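TRNA (cytosine(72)-C(5))-methyltransferase (Pyrococcus horikoshii, PDB 5ZVE) transfers a methyl group from S-adenosyl-L-methionine to carbon 5 of cytosine 72 in several tRNAs, a change that appears to raise their thermal stability slightly. Local coordinates at residues F17-E20 against E21-I25; V92-K95 against Y96-E99; N118-E121 against G122-V125; K172-K176 against G177-P181. All blocks are in the same frame, centred on the assembly; numbering follows the deposited sequence.

Contact 1 of 4, residues F17-E20 against E21-I25; sequences FGKE and EANKI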
ATOM      1  N   PHE A  17      12.135 -15.751  -9.963  1.00 32.68           N
ATOM      2  CA  PHE A  17      12.595 -15.927  -8.591  1.00 34.80           C
ATOM      3  C   PHE A  17      13.092 -17.339  -8.304  1.00 36.71           C
ATOM      4  O   PHE A  17      13.801 -17.561  -7.324  1.00 37.77           O
ATOM      5  CB  PHE A  17      11.470 -15.593  -7.604  1.00 32.56           C
ATOM      6  CG  PHE A  17      10.907 -14.209  -7.755  1.00 28.62           C
ATOM      7  CD1 PHE A  17      11.697 -13.095  -7.533  1.00 26.24           C
ATOM      8  CD2 PHE A  17       9.576 -14.025  -8.099  1.00 29.75           C
ATOM      9  CE1 PHE A  17      11.176 -11.822  -7.663  1.00 27.11           C
ATOM     10  CE2 PHE A  17       9.048 -12.753  -8.230  1.00 24.35           C
ATOM     11  CZ  PHE A  17       9.850 -11.651  -8.011  1.00 27.15           C
ATOM     12  N   GLY A  18      12.726 -18.291  -9.151  1.00 38.74           N
ATOM     13  CA  GLY A  18      12.981 -19.686  -8.844  1.00 38.59           C
ATOM     14  C   GLY A  18      11.740 -20.281  -8.209  1.00 39.62           C
ATOM     15  O   GLY A  18      11.011 -19.573  -7.520  1.00 40.66           O
ATOM     16  N   LYS A  19      11.495 -21.568  -8.444  1.00 37.96           N
ATOM     17  CA  LYS A  19      10.281 -22.232  -7.974  1.00 36.89           C
ATOM     18  C   LYS A  19      10.008 -22.078  -6.478  1.00 41.88           C
ATOM     19  O   LYS A  19       8.895 -21.738  -6.072  1.00 42.06           O
ATOM     20  CB  LYS A  19      10.348 -23.725  -8.289  1.00 40.22           C
ATOM     21  CG  LYS A  19       9.004 -24.431  -8.234  1.00 42.75           C
ATOM     22  CD  LYS A  19       9.173 -25.923  -8.437  1.00 42.57           C
ATOM     23  CE  LYS A  19       7.842 -26.648  -8.396  1.00 40.99           C
ATOM     24  NZ  LYS A  19       8.037 -28.114  -8.535  1.00 50.59           N
ATOM     25  N   GLU A  20      11.025 -22.333  -5.664  1.00 43.33           N
ATOM     26  CA  GLU A  20      10.864 -22.304  -4.219  1.00 42.01           C
ATOM     27  C   GLU A  20      10.471 -20.918  -3.725  1.00 41.74           C
ATOM     28  O   GLU A  20       9.460 -20.762  -3.037  1.00 42.37           O
ATOM     29  CB  GLU A  20      12.147 -22.767  -3.530  1.00 49.48           C
ATOM     30  CG  GLU A  20      12.038 -22.811  -2.018  1.00 49.64           C
ATOM     31  CD  GLU A  20      13.271 -23.398  -1.365  1.00 63.69           C
ATOM     32  OE1 GLU A  20      14.346 -23.393  -2.007  1.00 60.52           O
ATOM     33  OE2 GLU A  20      13.167 -23.853  -0.203  1.00 67.70           O
ATOM     34  N   GLU A  21      11.267 -19.917  -4.079  1.00 35.45           N
ATOM     35  CA  GLU A  21      10.999 -18.548  -3.657  1.00 37.12           C
ATOM     36  C   GLU A  21       9.675 -18.032  -4.205  1.00 37.76           C
ATOM     37  O   GLU A  21       8.943 -17.332  -3.503  1.00 33.39           O
ATOM     38  CB  GLU A  21      12.143 -17.630  -4.082  1.00 37.62           C
ATOM     39  CG  GLU A  21      13.434 -17.925  -3.356  1.00 35.72           C
ATOM     40  CD  GLU A  21      13.367 -17.526  -1.897  1.00 39.37           C
ATOM     41  OE1 GLU A  21      13.274 -16.312  -1.622  1.00 33.57           O
ATOM     42  OE2 GLU A  21      13.393 -18.426  -1.028  1.00 46.35           O
ATOM     43  N   ALA A  22       9.376 -18.379  -5.456  1.00 35.38           N
ATOM     44  CA  ALA A  22       8.116 -17.995  -6.084  1.00 34.55           C
ATOM     45  C   ALA A  22       6.924 -18.532  -5.300  1.00 32.55           C
ATOM     46  O   ALA A  22       5.918 -17.841  -5.134  1.00 32.67           O
ATOM     47  CB  ALA A  22       8.060 -18.489  -7.523  1.00 29.12           C
ATOM     48  N   ASN A  23       7.035 -19.768  -4.830  1.00 31.86           N
ATOM     49  CA  ASN A  23       5.951 -20.386  -4.074  1.00 36.06           C
ATOM     50  C   ASN A  23       5.781 -19.739  -2.702  1.00 31.44           C
ATOM     51  O   ASN A  23       4.658 -19.572  -2.223  1.00 31.88           O
ATOM     52  CB  ASN A  23       6.185 -21.894  -3.923  1.00 36.56           C
ATOM     53  CG  ASN A  23       5.789 -22.675  -5.171  1.00 41.35           C
ATOM     54  OD1 ASN A  23       4.876 -22.287  -5.900  1.00 41.22           O
ATOM     55  ND2 ASN A  23       6.478 -23.781  -5.417  1.00 43.83           N
ATOM     56  N   LYS A  24       6.899 -19.371  -2.081  1.00 31.26           N
ATOM     57  CA  LYS A  24       6.878 -18.697  -0.781  1.00 28.31           C
ATOM     58  C   LYS A  24       6.286 -17.298  -0.886  1.00 26.86           C
ATOM     59  O   LYS A  24       5.598 -16.838   0.019  1.00 26.18           O
ATOM     60  CB  LYS A  24       8.285 -18.608  -0.187  1.00 33.39           C
ATOM     61  CG  LYS A  24       8.842 -19.922   0.325  1.00 40.06           C
ATOM     62  CD  LYS A  24      10.340 -19.821   0.571  1.00 40.73           C
ATOM     63  CE  LYS A  24      10.907 -21.142   1.062  1.00 45.27           C
ATOM     64  NZ  LYS A  24      12.382 -21.079   1.245  1.00 50.20           N
ATOM     65  N   ILE A  25       6.571 -16.620  -1.993  1.00 26.54           N
ATOM     66  CA  ILE A  25       6.080 -15.265  -2.211  1.00 27.27           C
ATOM     67  C   ILE A  25       4.569 -15.278  -2.447  1.00 24.86           C
ATOM     68  O   ILE A  25       3.826 -14.511  -1.833  1.00 26.80           O
ATOM     69  CB  ILE A  25       6.788 -14.598  -3.403  1.00 29.88           C
ATOM     70  CG1 ILE A  25       8.196 -14.156  -3.004  1.00 26.00           C
ATOM     71  CG2 ILE A  25       5.978 -13.416  -3.924  1.00 27.74           C
ATOM     72  CD1 ILE A  25       9.172 -14.089  -4.164  1.00 32.16           C
TER

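Contact 2 of 4, residues V92-K95 against Y96-E99; sequences VANK and YAAE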
ATOM      1  N   VAL A  92     -22.494 -14.681   1.160  1.00 23.06           N
ATOM      2  CA  VAL A  92     -21.533 -14.317   0.129  1.00 18.25           C
ATOM      3  C   VAL A  92     -21.311 -12.811   0.138  1.00 22.07           C
ATOM      4  O   VAL A  92     -22.239 -12.039  -0.103  1.00 21.38           O
ATOM      5  CB  VAL A  92     -21.993 -14.763  -1.268  1.00 22.82           C
ATOM      6  CG1 VAL A  92     -20.888 -14.523  -2.288  1.00 22.28           C
ATOM      7  CG2 VAL A  92     -22.395 -16.230  -1.255  1.00 17.10           C
ATOM      8  N   ALA A  93     -20.079 -12.400   0.429  1.00 20.33           N
ATOM      9  CA  ALA A  93     -19.710 -10.992   0.415  1.00 23.31           C
ATOM     10  C   ALA A  93     -19.144 -10.644  -0.946  1.00 23.41           C
ATOM     11  O   ALA A  93     -18.515 -11.484  -1.583  1.00 23.15           O
ATOM     12  CB  ALA A  93     -18.695 -10.687   1.514  1.00 18.57           C
ATOM     13  N   ASN A  94     -19.372  -9.421  -1.409  1.00 26.08           N
ATOM     14  CA  ASN A  94     -18.755  -9.005  -2.659  1.00 26.43           C
ATOM     15  C   ASN A  94     -17.244  -8.874  -2.483  1.00 26.71           C
ATOM     16  O   ASN A  94     -16.739  -8.904  -1.360  1.00 26.90           O
ATOM     17  CB  ASN A  94     -19.377  -7.701  -3.191  1.00 28.44           C
ATOM     18  CG  ASN A  94     -19.071  -6.478  -2.330  1.00 27.82           C
ATOM     19  OD1 ASN A  94     -17.926  -6.216  -1.957  1.00 29.95           O
ATOM     20  ND2 ASN A  94     -20.109  -5.706  -2.032  1.00 30.13           N
ATOM     21  N   LYS A  95     -16.544  -8.739  -3.602  1.00 28.17           N
ATOM     22  CA  LYS A  95     -15.087  -8.765  -3.651  1.00 33.38           C
ATOM     23  C   LYS A  95     -14.438  -7.826  -2.629  1.00 29.72           C
ATOM     24  O   LYS A  95     -13.456  -8.180  -1.975  1.00 30.01           O
ATOM     25  CB  LYS A  95     -14.623  -8.407  -5.068  1.00 32.04           C
ATOM     26  CG  LYS A  95     -13.130  -8.253  -5.232  1.00 43.77           C
ATOM     27  CD  LYS A  95     -12.745  -8.180  -6.706  1.00 45.34           C
ATOM     28  CE  LYS A  95     -12.611  -6.744  -7.177  1.00 48.16           C
ATOM     29  NZ  LYS A  95     -11.582  -6.006  -6.385  1.00 56.11           N
ATOM     30  N   TYR A  96     -15.000  -6.632  -2.487  1.00 28.35           N
ATOM     31  CA  TYR A  96     -14.408  -5.618  -1.627  1.00 29.45           C
ATOM     32  C   TYR A  96     -14.700  -5.882  -0.150  1.00 29.12           C
ATOM     33  O   TYR A  96     -13.823  -5.727   0.699  1.00 27.49           O
ATOM     34  CB  TYR A  96     -14.911  -4.232  -2.029  1.00 28.58           C
ATOM     35  CG  TYR A  96     -14.612  -3.895  -3.472  1.00 40.87           C
ATOM     36  CD1 TYR A  96     -13.373  -3.387  -3.842  1.00 46.94           C
ATOM     37  CD2 TYR A  96     -15.563  -4.092  -4.465  1.00 43.35           C
ATOM     38  CE1 TYR A  96     -13.091  -3.081  -5.161  1.00 49.58           C
ATOM     39  CE2 TYR A  96     -15.288  -3.787  -5.787  1.00 48.40           C
ATOM     40  CZ  TYR A  96     -14.052  -3.283  -6.127  1.00 46.64           C
ATOM     41  OH  TYR A  96     -13.773  -2.978  -7.439  1.00 63.53           O
ATOM     42  N   ALA A  97     -15.931  -6.278   0.151  1.00 23.26           N
ATOM     43  CA  ALA A  97     -16.319  -6.584   1.525  1.00 31.48           C
ATOM     44  C   ALA A  97     -15.543  -7.781   2.062  1.00 26.15           C
ATOM     45  O   ALA A  97     -15.136  -7.799   3.223  1.00 27.70           O
ATOM     46  CB  ALA A  97     -17.815  -6.847   1.607  1.00 26.99           C
ATOM     47  N   ALA A  98     -15.356  -8.781   1.207  1.00 25.47           N
ATOM     48  CA  ALA A  98     -14.668 -10.008   1.586  1.00 24.16           C
ATOM     49  C   ALA A  98     -13.222  -9.776   2.018  1.00 22.04           C
ATOM     50  O   ALA A  98     -12.742 -10.414   2.954  1.00 21.96           O
ATOM     51  CB  ALA A  98     -14.715 -10.994   0.444  1.00 20.86           C
ATOM     52  N   GLU A  99     -12.530  -8.866   1.335  1.00 23.51           N
ATOM     53  CA  GLU A  99     -11.128  -8.586   1.638  1.00 21.64           C
ATOM     54  C   GLU A  99     -10.975  -7.896   2.998  1.00 22.29           C
ATOM     55  O   GLU A  99      -9.991  -8.110   3.704  1.00 22.23           O
ATOM     56  CB  GLU A  99     -10.497  -7.729   0.532  1.00 23.47           C
ATOM     57  CG  GLU A  99      -9.042  -7.350   0.792  1.00 31.17           C
ATOM     58  CD  GLU A  99      -8.451  -6.461  -0.293  1.00 36.57           C
ATOM     59  OE1 GLU A  99      -8.729  -6.710  -1.485  1.00 41.11           O
ATOM     60  OE2 GLU A  99      -7.690  -5.526   0.043  1.00 40.13           O
TER
HETATM   61  O   HOH W   1     -10.332  -8.222  -2.868  1.00 34.60           O

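Contact 3 of 4, residues N118-E121 against G122-V125; sequences NIKE and GDEV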
ATOM      1  N   ASN A 118     -32.154 -19.431   4.830  1.00 28.33           N
ATOM      2  CA  ASN A 118     -32.547 -19.876   6.168  1.00 29.73           C
ATOM      3  C   ASN A 118     -32.001 -18.992   7.289  1.00 32.64           C
ATOM      4  O   ASN A 118     -32.321 -19.193   8.463  1.00 33.32           O
ATOM      5  CB  ASN A 118     -32.089 -21.317   6.406  1.00 32.94           C
ATOM      6  CG  ASN A 118     -33.051 -22.341   5.840  1.00 31.29           C
ATOM      7  OD1 ASN A 118     -34.224 -22.050   5.608  1.00 31.82           O
ATOM      8  ND2 ASN A 118     -32.558 -23.554   5.623  1.00 28.62           N
ATOM      9  N   ILE A 119     -31.189 -18.005   6.928  1.00 30.78           N
ATOM     10  CA  ILE A 119     -30.456 -17.223   7.916  1.00 29.56           C
ATOM     11  C   ILE A 119     -31.336 -16.229   8.677  1.00 31.71           C
ATOM     12  O   ILE A 119     -32.025 -15.402   8.079  1.00 26.91           O
ATOM     13  CB  ILE A 119     -29.304 -16.457   7.251  1.00 25.05           C
ATOM     14  CG1 ILE A 119     -28.265 -17.439   6.707  1.00 25.18           C
ATOM     15  CG2 ILE A 119     -28.670 -15.486   8.236  1.00 28.98           C
ATOM     16  CD1 ILE A 119     -27.082 -16.767   6.042  1.00 21.70           C
ATOM     17  N   LYS A 120     -31.287 -16.310  10.004  1.00 30.70           N
ATOM     18  CA  LYS A 120     -31.993 -15.373  10.871  1.00 30.16           C
ATOM     19  C   LYS A 120     -31.015 -14.729  11.857  1.00 31.13           C
ATOM     20  O   LYS A 120     -29.937 -15.270  12.112  1.00 25.25           O
ATOM     21  CB  LYS A 120     -33.134 -16.085  11.603  1.00 36.06           C
ATOM     22  CG  LYS A 120     -32.720 -17.386  12.267  1.00 36.91           C
ATOM     23  CD  LYS A 120     -33.910 -18.217  12.719  1.00 46.24           C
ATOM     24  CE  LYS A 120     -33.458 -19.456  13.491  1.00 48.89           C
ATOM     25  NZ  LYS A 120     -32.602 -20.364  12.669  1.00 44.31           N
ATOM     26  N   GLU A 121     -31.381 -13.563  12.384  1.00 28.85           N
ATOM     27  CA  GLU A 121     -30.562 -12.872  13.376  1.00 34.35           C
ATOM     28  C   GLU A 121     -30.125 -13.819  14.490  1.00 27.46           C
ATOM     29  O   GLU A 121     -30.925 -14.606  14.982  1.00 25.83           O
ATOM     30  CB  GLU A 121     -31.323 -11.686  13.972  1.00 37.16           C
ATOM     31  CG  GLU A 121     -30.545 -10.937  15.047  1.00 46.59           C
ATOM     32  CD  GLU A 121     -31.186  -9.615  15.425  1.00 61.02           C
ATOM     33  OE1 GLU A 121     -32.364  -9.397  15.062  1.00 61.64           O
ATOM     34  OE2 GLU A 121     -30.508  -8.792  16.081  1.00 58.05           O
ATOM     35  N   GLY A 122     -28.848 -13.751  14.859  1.00 25.30           N
ATOM     36  CA  GLY A 122     -28.296 -14.618  15.884  1.00 25.75           C
ATOM     37  C   GLY A 122     -27.713 -15.923  15.373  1.00 27.94           C
ATOM     38  O   GLY A 122     -27.017 -16.623  16.107  1.00 23.87           O
ATOM     39  N   ASP A 123     -27.990 -16.260  14.115  1.00 27.26           N
ATOM     40  CA  ASP A 123     -27.432 -17.477  13.532  1.00 24.79           C
ATOM     41  C   ASP A 123     -25.935 -17.357  13.319  1.00 24.03           C
ATOM     42  O   ASP A 123     -25.430 -16.293  12.967  1.00 24.76           O
ATOM     43  CB  ASP A 123     -28.095 -17.816  12.199  1.00 27.86           C
ATOM     44  CG  ASP A 123     -29.481 -18.399  12.363  1.00 34.18           C
ATOM     45  OD1 ASP A 123     -29.916 -18.616  13.517  1.00 35.53           O
ATOM     46  OD2 ASP A 123     -30.127 -18.657  11.324  1.00 35.06           O
ATOM     47  N   GLU A 124     -25.231 -18.458  13.533  1.00 26.47           N
ATOM     48  CA  GLU A 124     -23.828 -18.533  13.177  1.00 24.39           C
ATOM     49  C   GLU A 124     -23.710 -18.799  11.675  1.00 24.31           C
ATOM     50  O   GLU A 124     -24.355 -19.704  11.144  1.00 22.49           O
ATOM     51  CB  GLU A 124     -23.126 -19.625  13.981  1.00 23.29           C
ATOM     52  CG  GLU A 124     -21.618 -19.606  13.847  1.00 33.21           C
ATOM     53  CD  GLU A 124     -20.949 -20.761  14.563  1.00 42.94           C
ATOM     54  OE1 GLU A 124     -21.576 -21.345  15.476  1.00 46.98           O
ATOM     55  OE2 GLU A 124     -19.796 -21.089  14.206  1.00 46.41           O
ATOM     56  N   VAL A 125     -22.895 -17.996  10.994  1.00 22.35           N
ATOM     57  CA  VAL A 125     -22.760 -18.086   9.542  1.00 20.64           C
ATOM     58  C   VAL A 125     -21.302 -18.046   9.109  1.00 22.51           C
ATOM     59  O   VAL A 125     -20.429 -17.567   9.838  1.00 19.64           O
ATOM     60  CB  VAL A 125     -23.517 -16.945   8.808  1.00 17.06           C
ATOM     61  CG1 VAL A 125     -24.968 -16.851   9.265  1.00 21.76           C
ATOM     62  CG2 VAL A 125     -22.800 -15.619   8.991  1.00 16.33           C
TER
HETATM   63  O   HOH W   2     -30.845 -17.177  15.416  1.00 32.07           O

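Contact 4 of 4, residues K172-K176 against G177-P181; sequences KAFEK and GYFYP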
ATOM      1  N   LYS A 172     -10.148   8.196  17.830  1.00 28.39           N
ATOM      2  CA  LYS A 172     -10.030   9.637  18.003  1.00 31.09           C
ATOM      3  C   LYS A 172      -8.659  10.080  17.535  1.00 27.01           C
ATOM      4  O   LYS A 172      -8.513  11.140  16.938  1.00 27.19           O
ATOM      5  CB  LYS A 172     -10.233  10.045  19.467  1.00 35.31           C
ATOM      6  CG  LYS A 172     -11.580   9.664  20.064  1.00 48.79           C
ATOM      7  CD  LYS A 172     -11.687  10.116  21.521  1.00 53.46           C
ATOM      8  CE  LYS A 172     -12.963   9.591  22.175  1.00 60.56           C
ATOM      9  NZ  LYS A 172     -13.119  10.037  23.596  1.00 48.78           N
ATOM     10  N   ALA A 173      -7.659   9.250  17.815  1.00 27.57           N
ATOM     11  CA  ALA A 173      -6.283   9.521  17.429  1.00 31.90           C
ATOM     12  C   ALA A 173      -6.146   9.677  15.918  1.00 31.25           C
ATOM     13  O   ALA A 173      -5.360  10.492  15.440  1.00 31.02           O
ATOM     14  CB  ALA A 173      -5.368   8.416  17.933  1.00 28.40           C
ATOM     15  N   PHE A 174      -6.918   8.898  15.171  1.00 29.10           N
ATOM     16  CA  PHE A 174      -6.919   9.014  13.717  1.00 30.89           C
ATOM     17  C   PHE A 174      -7.572  10.320  13.283  1.00 33.55           C
ATOM     18  O   PHE A 174      -7.085  11.002  12.377  1.00 32.92           O
ATOM     19  CB  PHE A 174      -7.639   7.829  13.076  1.00 32.76           C
ATOM     20  CG  PHE A 174      -7.670   7.883  11.576  1.00 30.55           C
ATOM     21  CD1 PHE A 174      -6.640   7.340  10.830  1.00 30.73           C
ATOM     22  CD2 PHE A 174      -8.726   8.484  10.912  1.00 28.78           C
ATOM     23  CE1 PHE A 174      -6.666   7.391   9.448  1.00 35.41           C
ATOM     24  CE2 PHE A 174      -8.758   8.540   9.532  1.00 34.73           C
ATOM     25  CZ  PHE A 174      -7.727   7.992   8.799  1.00 35.74           C
ATOM     26  N   GLU A 175      -8.699  10.643  13.910  1.00 30.04           N
ATOM     27  CA  GLU A 175      -9.439  11.856  13.587  1.00 31.65           C
ATOM     28  C   GLU A 175      -8.641  13.124  13.894  1.00 31.18           C
ATOM     29  O   GLU A 175      -8.768  14.131  13.197  1.00 36.45           O
ATOM     30  CB  GLU A 175     -10.773  11.869  14.337  1.00 34.11           C
ATOM     31  CG  GLU A 175     -11.714  10.737  13.922  1.00 42.82           C
ATOM     32  CD  GLU A 175     -12.926  10.599  14.832  1.00 49.88           C
ATOM     33  OE1 GLU A 175     -12.905  11.152  15.955  1.00 55.79           O
ATOM     34  OE2 GLU A 175     -13.904   9.936  14.423  1.00 53.37           O
ATOM     35  N   LYS A 176      -7.803  13.068  14.923  1.00 27.85           N
ATOM     36  CA  LYS A 176      -7.008  14.226  15.312  1.00 30.11           C
ATOM     37  C   LYS A 176      -5.715  14.329  14.496  1.00 35.13           C
ATOM     38  O   LYS A 176      -4.906  15.228  14.719  1.00 36.66           O
ATOM     39  CB  LYS A 176      -6.698  14.178  16.815  1.00 37.40           C
ATOM     40  CG  LYS A 176      -7.952  14.150  17.686  1.00 34.56           C
ATOM     41  CD  LYS A 176      -7.729  14.768  19.055  1.00 43.90           C
ATOM     42  CE  LYS A 176      -7.624  13.709  20.142  1.00 48.61           C
ATOM     43  NZ  LYS A 176      -7.285  14.301  21.474  1.00 57.27           N
ATOM     44  N   GLY A 177      -5.524  13.406  13.557  1.00 31.35           N
ATOM     45  CA  GLY A 177      -4.397  13.470  12.643  1.00 28.19           C
ATOM     46  C   GLY A 177      -3.076  13.037  13.254  1.00 30.23           C
ATOM     47  O   GLY A 177      -2.009  13.470  12.812  1.00 28.62           O
ATOM     48  N   TYR A 178      -3.139  12.173  14.261  1.00 30.35           N
ATOM     49  CA  TYR A 178      -1.942  11.745  14.982  1.00 29.52           C
ATOM     50  C   TYR A 178      -1.095  10.749  14.193  1.00 26.33           C
ATOM     51  O   TYR A 178       0.094  10.589  14.468  1.00 23.00           O
ATOM     52  CB  TYR A 178      -2.323  11.128  16.328  1.00 29.73           C
ATOM     53  CG  TYR A 178      -2.774  12.125  17.373  1.00 30.89           C
ATOM     54  CD1 TYR A 178      -2.528  13.484  17.218  1.00 33.66           C
ATOM     55  CD2 TYR A 178      -3.431  11.704  18.522  1.00 32.64           C
ATOM     56  CE1 TYR A 178      -2.933  14.398  18.176  1.00 34.34           C
ATOM     57  CE2 TYR A 178      -3.837  12.609  19.487  1.00 36.54           C
ATOM     58  CZ  TYR A 178      -3.586  13.953  19.308  1.00 36.73           C
ATOM     59  OH  TYR A 178      -3.992  14.857  20.263  1.00 43.64           O
ATOM     60  N   PHE A 179      -1.701  10.078  13.221  1.00 24.75           N
ATOM     61  CA  PHE A 179      -0.975   9.076  12.447  1.00 26.43           C
ATOM     62  C   PHE A 179      -1.595   8.814  11.081  1.00 25.17           C
ATOM     63  O   PHE A 179      -2.718   9.232  10.793  1.00 24.77           O
ATOM     64  CB  PHE A 179      -0.873   7.756  13.227  1.00 21.34           C
ATOM     65  CG  PHE A 179      -2.187   7.049  13.409  1.00 24.06           C
ATOM     66  CD1 PHE A 179      -2.648   6.146  12.459  1.00 25.24           C
ATOM     67  CD2 PHE A 179      -2.958   7.277  14.538  1.00 22.19           C
ATOM     68  CE1 PHE A 179      -3.862   5.495  12.628  1.00 25.13           C
ATOM     69  CE2 PHE A 179      -4.168   6.626  14.711  1.00 23.98           C
ATOM     70  CZ  PHE A 179      -4.619   5.735  13.755  1.00 25.25           C
ATOM     71  N   TYR A 180      -0.842   8.110  10.244  1.00 26.35           N
ATOM     72  CA  TYR A 180      -1.290   7.761   8.904  1.00 22.89           C
ATOM     73  C   TYR A 180      -0.851   6.338   8.578  1.00 21.82           C
ATOM     74  O   TYR A 180       0.348   6.056   8.509  1.00 23.31           O
ATOM     75  CB  TYR A 180      -0.735   8.751   7.878  1.00 21.86           C
ATOM     76  CG  TYR A 180      -1.248   8.536   6.478  1.00 25.47           C
ATOM     77  CD1 TYR A 180      -2.432   9.127   6.059  1.00 23.69           C
ATOM     78  CD2 TYR A 180      -0.553   7.741   5.575  1.00 21.91           C
ATOM     79  CE1 TYR A 180      -2.911   8.931   4.780  1.00 30.50           C
ATOM     80  CE2 TYR A 180      -1.023   7.542   4.302  1.00 25.76           C
ATOM     81  CZ  TYR A 180      -2.202   8.139   3.905  1.00 29.46           C
ATOM     82  OH  TYR A 180      -2.674   7.943   2.629  1.00 29.53           O
ATOM     83  N   PRO A 181      -1.820   5.430   8.405  1.00 21.27           N
ATOM     84  CA  PRO A 181      -1.496   4.036   8.081  1.00 22.99           C
ATOM     85  C   PRO A 181      -0.729   3.954   6.760  1.00 23.58           C
ATOM     86  O   PRO A 181      -1.171   4.507   5.760  1.00 21.80           O
ATOM     87  CB  PRO A 181      -2.868   3.354   7.986  1.00 28.08           C
ATOM     88  CG  PRO A 181      -3.868   4.459   7.899  1.00 31.46           C
ATOM     89  CD  PRO A 181      -3.265   5.650   8.571  1.00 26.64           C
TER
HETATM   90  O   HOH W   3      -4.949  10.431  10.358  1.00 34.02           O

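Contact 1 of 4, residues F17-E20 against E21-I25
G18 O receives the amide of A22 at 2.9 Å and so opens the first turn of helix 19-29, with G18 as N-cap residue of that helix, directly after helix 7-17. The backbone bonds continue in i to i+4 steps, N23 N to K19 O and K24 N to E20 O. G18 joins the two helices with a positive phi of 95°; a CB there would press on the carbonyl oxygen of F17, which explains the glycine.

The charged contacts lie on the outer side. E20 and K24 run side by side in the same direction, and K24 NZ reaches E20 OE2 at 3.2 Å, a salt bridge whose hydrogen bond is weak. E20 has CG anti to its backbone N (chi1 -178°) and an extended chain, which carries the carboxylate along the lysine. E21 bends at chi2 and adds a long ion pair, OE2 to K24 NZ at 3.6 Å; its OE1 is hydrogen-bonded to H367 of helix 366-369. Like charges on the two glutamates would probably be eased by the lysine they share.

The apolar contacts face inward. A22, 4.5 Å from F17 CB through its own CB, also packs on Y13 and K14 of helix 7-17. I25 crosses F17 at about a right angle and sets its CD1 methyl over one face of the ring, 4.1 Å from the centroid and 16° off the normal.

Contact 2 of 4, residues V92-K95 against Y96-E99
N94 folds its side chain back onto the amides of Y96 and A97, an N-cap where strand 90-93 of the PUA domain gives way to helix 95-101. This is the tight part of the contact. The bond from A97 N to N94 OD1 is 2.9 Å long and nearly straight (170° at the hydrogen), though the donor sits tilted from the amide's carbonyl plane; the second, from Y96 N to the same oxygen, is bent and weak. A chi1 of 68° places CG between the backbone N and the carbonyl carbon, turning OD1 toward the helix start. The backbone O of N94 meanwhile takes A98 N at 2.9 Å. With an alanine here the amides of Y96 and A97 would probably lose their side-chain acceptor, and the first turn would be less firmly held. Beneath the cap, A93 CB rests against A97 CB at 3.9 Å and against A98 CB, and L107 of strand 107-108 touches both A93 and A97.

The outer side is looser and largely exposed. K95 bends at chi3 and chi4, laying CE over one face of the Y96 ring, while its NZ makes an off-centre cation-pi contact 4.0 Å from the centroid, 31° off the normal. K95 and E99 do not pair directly; one water links E99 OE1, at 2.6 Å, to K95 O, at 3.2 Å.

Contact 3 of 4, residues N118-E121 against G122-V125
K120 and D123 are joined by a backbone bond, by an amide-to-carboxylate bond and by a salt bridge. D123 N donates to K120 O at 3.0 Å, closing a type II beta turn from K120 to D123. In the other direction K120 N donates to D123 OD2 at 2.9 Å, a nearly straight bond (166° at the hydrogen) that reaches the oxygen from above the carboxylate plane, 62° out of it. G122 takes the third position of the turn with a positive phi, where a CB would clash with E121 O.

The salt bridge uses the same carboxylate. K120 has its CG between the backbone N and the carbonyl carbon (chi1 49°); this lays CG against the carboxylate, 3.0 Å from D123 OD2, and the bend at chi4 brings NZ back. NZ is 3.3 Å from D123 OD2, on the syn lone pair, and makes a weak bond to OD1. OD2 thus accepts from both the amide and the ammonium of one lysine, which fixes the carboxylate's rotation and probably favours its charged form. A leucine in place of D123 would probably leave K120 N and NZ without this acceptor and let the lysine chain swing away.

A water donates to D123 OD1 and to E121 O, both at 2.6 Å, bridging a corner residue, E121, to the turn's last residue.

The apolar contact lies at the base, where I119 crosses V125 at about a right angle and I119 CD1 meets V125 CG1 at 3.9 Å; both pack on V91 and P89. The whole is a tight beta turn leading into strand 124-128 of the PUA domain's sheet.

Contact 4 of 4, residues K172-K176 against G177-P181
The backbone leaves helix 172-175 through two bonds back into its last turn, Y178 N to A173 O at 3.0 Å and G177 N to F174 O at 3.1 Å, with G177 at a positive phi of 77°, where a CB would clash with K176 O. The second donor stands well above the carbonyl plane of F174. A water donates to that same oxygen and to F179 O, tying the helix end to the strand.

With CG anti to the backbone N (chi1 -180°), the F174 ring swings out beside F179 and turns its edge to that ring's face in an offset edge-to-face pair, centroids 5.7 Å apart and planes at 65°. F174 CB lies 3.7 Å from F179 CZ, and P181 CD comes up at the edge of the F174 ring. A173 CB fills the angle between Y178 CD2 and F179 CE2. I38 and L50 also touch F179.

On the outer side K176 and Y178 run alongside each other, K176 CB centred over one face of the tyrosine ring, 4.0 Å from its centroid. The arrangement is a Schellman motif that ends a short helix and sends the chain into strand 179-181, at the edge of the antiparallel sheet containing strand 35-40.

Overall arrangement
The four contacts follow one another along the chain without touching. Contacts 2 and 3 share the PUA domain and its sheet, where strands 90-93 and 124-128 are neighbours; their centres are 18 Å apart. Contact 1, in the ferredoxin-like domain, and contact 4 lie on opposite sides of the chain's centre, 37 Å apart between centres. In contact 4 the P181 side chain is about 10 Å from bound S-adenosyl-L-homocysteine. In contact 2 the side chain of Y96 is about 11 Å from that of R234, which binds S-adenosyl-L-methionine, and that of E99 about 12 Å from that of C323, the predicted nucleophile. Contacts 1 and 3 lie away from these sites.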